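Local coordinates for arsenite methyltransferase (Chlamydomonas reinhardtii, PDB 5EVJ), which probably transfers methyl groups from S-adenosyl-L-methionine to trivalent arsenic, giving mono-, di- and trimethylated arsenic products, at residues E83-L88 with S162-I167. The protein carries 15 engineered substitutions. Residues are numbered along the deposited sequence; the frame is centred on the assembly and turned at random.
Sequences EGLRVL and SFDLVI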
ATOM      1  N   GLU A  83       3.902   9.428  10.674  1.00 30.73           N
ATOM      2  CA  GLU A  83       4.628   9.632  11.915  1.00 34.98           C
ATOM      3  C   GLU A  83       3.912   8.966  13.097  1.00 28.29           C
ATOM      4  O   GLU A  83       2.722   9.162  13.260  1.00 22.98           O
ATOM      5  CB  GLU A  83       4.825  11.130  12.198  1.00 39.85           C
ATOM      6  CG  GLU A  83       5.338  11.358  13.623  1.00 56.99           C
ATOM      7  CD  GLU A  83       6.471  12.389  13.719  1.00 69.89           C
ATOM      8  OE1 GLU A  83       6.193  13.515  14.217  1.00 56.60           O
ATOM      9  OE2 GLU A  83       7.627  12.071  13.300  1.00 71.50           O
ATOM     10  N   GLY A  84       4.645   8.194  13.912  1.00 23.85           N
ATOM     11  CA  GLY A  84       4.078   7.686  15.142  1.00 19.43           C
ATOM     12  C   GLY A  84       3.181   6.492  15.000  1.00 20.86           C
ATOM     13  O   GLY A  84       2.686   5.976  16.020  1.00 24.70           O
ATOM     14  N   LEU A  85       3.013   5.986  13.783  1.00 20.56           N
ATOM     15  CA  LEU A  85       2.120   4.835  13.561  1.00 22.57           C
ATOM     16  C   LEU A  85       2.794   3.441  13.634  1.00 22.13           C
ATOM     17  O   LEU A  85       4.015   3.305  13.625  1.00 20.22           O
ATOM     18  CB  LEU A  85       1.420   4.996  12.181  1.00 20.13           C
ATOM     19  CG  LEU A  85       0.589   6.281  12.089  1.00 25.12           C
ATOM     20  CD1 LEU A  85      -0.139   6.421  10.742  1.00 18.77           C
ATOM     21  CD2 LEU A  85      -0.334   6.562  13.312  1.00 19.15           C
ATOM     22  N   ARG A  86       1.981   2.396  13.584  1.00 25.21           N
ATOM     23  CA  ARG A  86       2.525   1.013  13.521  1.00 25.13           C
ATOM     24  C   ARG A  86       2.301   0.428  12.125  1.00 24.03           C
ATOM     25  O   ARG A  86       1.153   0.411  11.628  1.00 25.10           O
ATOM     26  CB  ARG A  86       1.868   0.161  14.588  1.00 26.44           C
ATOM     27  CG  ARG A  86       1.966   0.824  16.000  1.00 35.03           C
ATOM     28  CD  ARG A  86       1.005   0.215  17.028  1.00 37.02           C
ATOM     29  NE  ARG A  86      -0.328   0.078  16.404  1.00 53.88           N
ATOM     30  CZ  ARG A  86      -1.529   0.307  16.964  1.00 51.85           C
ATOM     31  NH1 ARG A  86      -1.666   0.709  18.222  1.00 58.80           N
ATOM     32  NH2 ARG A  86      -2.615   0.146  16.238  1.00 44.45           N
ATOM     33  N   VAL A  87       3.383  -0.078  11.531  1.00 21.25           N
ATOM     34  CA  VAL A  87       3.404  -0.507  10.208  1.00 21.81           C
ATOM     35  C   VAL A  87       3.789  -1.955  10.133  1.00 24.93           C
ATOM     36  O   VAL A  87       4.782  -2.361  10.706  1.00 27.92           O
ATOM     37  CB  VAL A  87       4.491   0.286   9.454  1.00 21.93           C
ATOM     38  CG1 VAL A  87       4.683  -0.253   8.029  1.00 19.32           C
ATOM     39  CG2 VAL A  87       4.132   1.775   9.437  1.00 19.47           C
ATOM     40  N   LEU A  88       3.068  -2.715   9.324  1.00 26.17           N
ATOM     41  CA  LEU A  88       3.404  -4.104   9.015  1.00 22.19           C
ATOM     42  C   LEU A  88       3.880  -4.185   7.570  1.00 26.22           C
ATOM     43  O   LEU A  88       3.197  -3.742   6.649  1.00 22.75           O
ATOM     44  CB  LEU A  88       2.165  -4.977   9.228  1.00 22.83           C
ATOM     45  CG  LEU A  88       2.317  -6.469   8.894  1.00 24.71           C
ATOM     46  CD1 LEU A  88       3.406  -7.129   9.791  1.00 25.23           C
ATOM     47  CD2 LEU A  88       0.970  -7.127   9.098  1.00 20.31           C
ATOM     48  N   SER A 162      -4.030  -4.432  15.040  1.00 28.43           N
ATOM     49  CA  SER A 162      -2.760  -4.094  15.742  1.00 25.50           C
ATOM     50  C   SER A 162      -1.840  -3.247  14.886  1.00 25.87           C
ATOM     51  O   SER A 162      -0.746  -2.905  15.314  1.00 25.70           O
ATOM     52  CB  SER A 162      -2.078  -5.378  16.180  1.00 25.09           C
ATOM     53  OG  SER A 162      -1.891  -6.240  15.079  1.00 28.25           O
ATOM     54  N   PHE A 163      -2.289  -2.876  13.676  1.00 23.74           N
ATOM     55  CA  PHE A 163      -1.442  -2.100  12.768  1.00 22.00           C
ATOM     56  C   PHE A 163      -2.226  -0.972  12.113  1.00 22.31           C
ATOM     57  O   PHE A 163      -3.431  -1.124  11.779  1.00 23.22           O
ATOM     58  CB  PHE A 163      -0.843  -2.989  11.688  1.00 20.63           C
ATOM     59  CG  PHE A 163       0.225  -3.901  12.209  1.00 24.00           C
ATOM     60  CD1 PHE A 163       1.503  -3.429  12.433  1.00 24.15           C
ATOM     61  CD2 PHE A 163      -0.054  -5.236  12.496  1.00 23.57           C
ATOM     62  CE1 PHE A 163       2.506  -4.246  12.914  1.00 24.38           C
ATOM     63  CE2 PHE A 163       0.939  -6.048  13.012  1.00 28.28           C
ATOM     64  CZ  PHE A 163       2.239  -5.547  13.190  1.00 26.22           C
ATOM     65  N   ASP A 164      -1.560   0.142  11.901  1.00 19.58           N
ATOM     66  CA  ASP A 164      -2.209   1.232  11.199  1.00 20.83           C
ATOM     67  C   ASP A 164      -2.060   1.128   9.691  1.00 20.64           C
ATOM     68  O   ASP A 164      -2.969   1.540   9.007  1.00 19.48           O
ATOM     69  CB  ASP A 164      -1.628   2.543  11.664  1.00 20.09           C
ATOM     70  CG  ASP A 164      -1.853   2.740  13.176  1.00 21.83           C
ATOM     71  OD1 ASP A 164      -3.033   2.786  13.619  1.00 17.96           O
ATOM     72  OD2 ASP A 164      -0.829   2.852  13.873  1.00 20.41           O
ATOM     73  N   LEU A 165      -0.925   0.573   9.205  1.00 19.40           N
ATOM     74  CA  LEU A 165      -0.619   0.463   7.807  1.00 19.14           C
ATOM     75  C   LEU A 165      -0.153  -0.925   7.619  1.00 23.43           C
ATOM     76  O   LEU A 165       0.636  -1.462   8.471  1.00 22.51           O
ATOM     77  CB  LEU A 165       0.582   1.354   7.361  1.00 19.83           C
ATOM     78  CG  LEU A 165       0.311   2.814   7.010  1.00 21.71           C
ATOM     79  CD1 LEU A 165      -0.660   2.939   5.844  1.00 18.45           C
ATOM     80  CD2 LEU A 165      -0.287   3.594   8.214  1.00 21.71           C
ATOM     81  N   VAL A 166      -0.537  -1.498   6.463  1.00 22.85           N
ATOM     82  CA  VAL A 166       0.066  -2.737   6.003  1.00 21.86           C
ATOM     83  C   VAL A 166       0.639  -2.401   4.673  1.00 22.11           C
ATOM     84  O   VAL A 166      -0.056  -1.834   3.847  1.00 25.81           O
ATOM     85  CB  VAL A 166      -0.953  -3.928   5.945  1.00 22.01           C
ATOM     86  CG1 VAL A 166      -0.326  -5.122   5.294  1.00 20.97           C
ATOM     87  CG2 VAL A 166      -1.371  -4.346   7.355  1.00 23.12           C
ATOM     88  N   ILE A 167       1.917  -2.723   4.451  1.00 22.95           N
ATOM     89  CA  ILE A 167       2.613  -2.413   3.197  1.00 22.96           C
ATOM     90  C   ILE A 167       3.292  -3.664   2.626  1.00 24.17           C
ATOM     91  O   ILE A 167       3.583  -4.638   3.371  1.00 19.34           O
ATOM     92  CB  ILE A 167       3.651  -1.237   3.280  1.00 23.39           C
ATOM     93  CG1 ILE A 167       4.989  -1.732   3.845  1.00 25.37           C
ATOM     94  CG2 ILE A 167       3.047   0.033   3.932  1.00 20.08           C
ATOM     95  CD1 ILE A 167       5.990  -0.612   4.197  1.00 26.51           C
TER
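V87 pairs with L165 and L88 with V166 as neighbouring parallel strands. L88 N donates to L165 O (2.9 Å), and I167 N to L88 O (2.7 Å). R86 O accepts two bonds, from D164 N (2.7 Å) and L165 N (3.2 Å), where the backbone bends at D164.

The D164 carboxylate folds back on R86. With CG beside its own backbone N (chi1 -61°), D164 OD2 takes a nearly straight bond (171°) from R86 N through its anti lone pair. D164 OD1 and R86 NH2 form a long salt bridge, 3.7 Å. The planes are 10° apart, but D164 OD1 lies well out of the guanidinium plane and no N-H points at it, so only the charges attract.

L88 CB sits over the centre of the F163 ring in a CH-pi contact, 3.6 Å from the centroid. Replacing F163 by an alanine would remove the ring and probably leave L88 CB without the face it rests on, opening a gap beside V188. On the face of V87 and L165, L85 CD1 meets L165 CD2 at 3.8 Å.

These are central neighbouring strands of the Rossmann-like methyltransferase sheet. Strand 110-115 flanks 86-90 across from 163-169, and V188 of helix 178-188 packs on L88, F163 and V166.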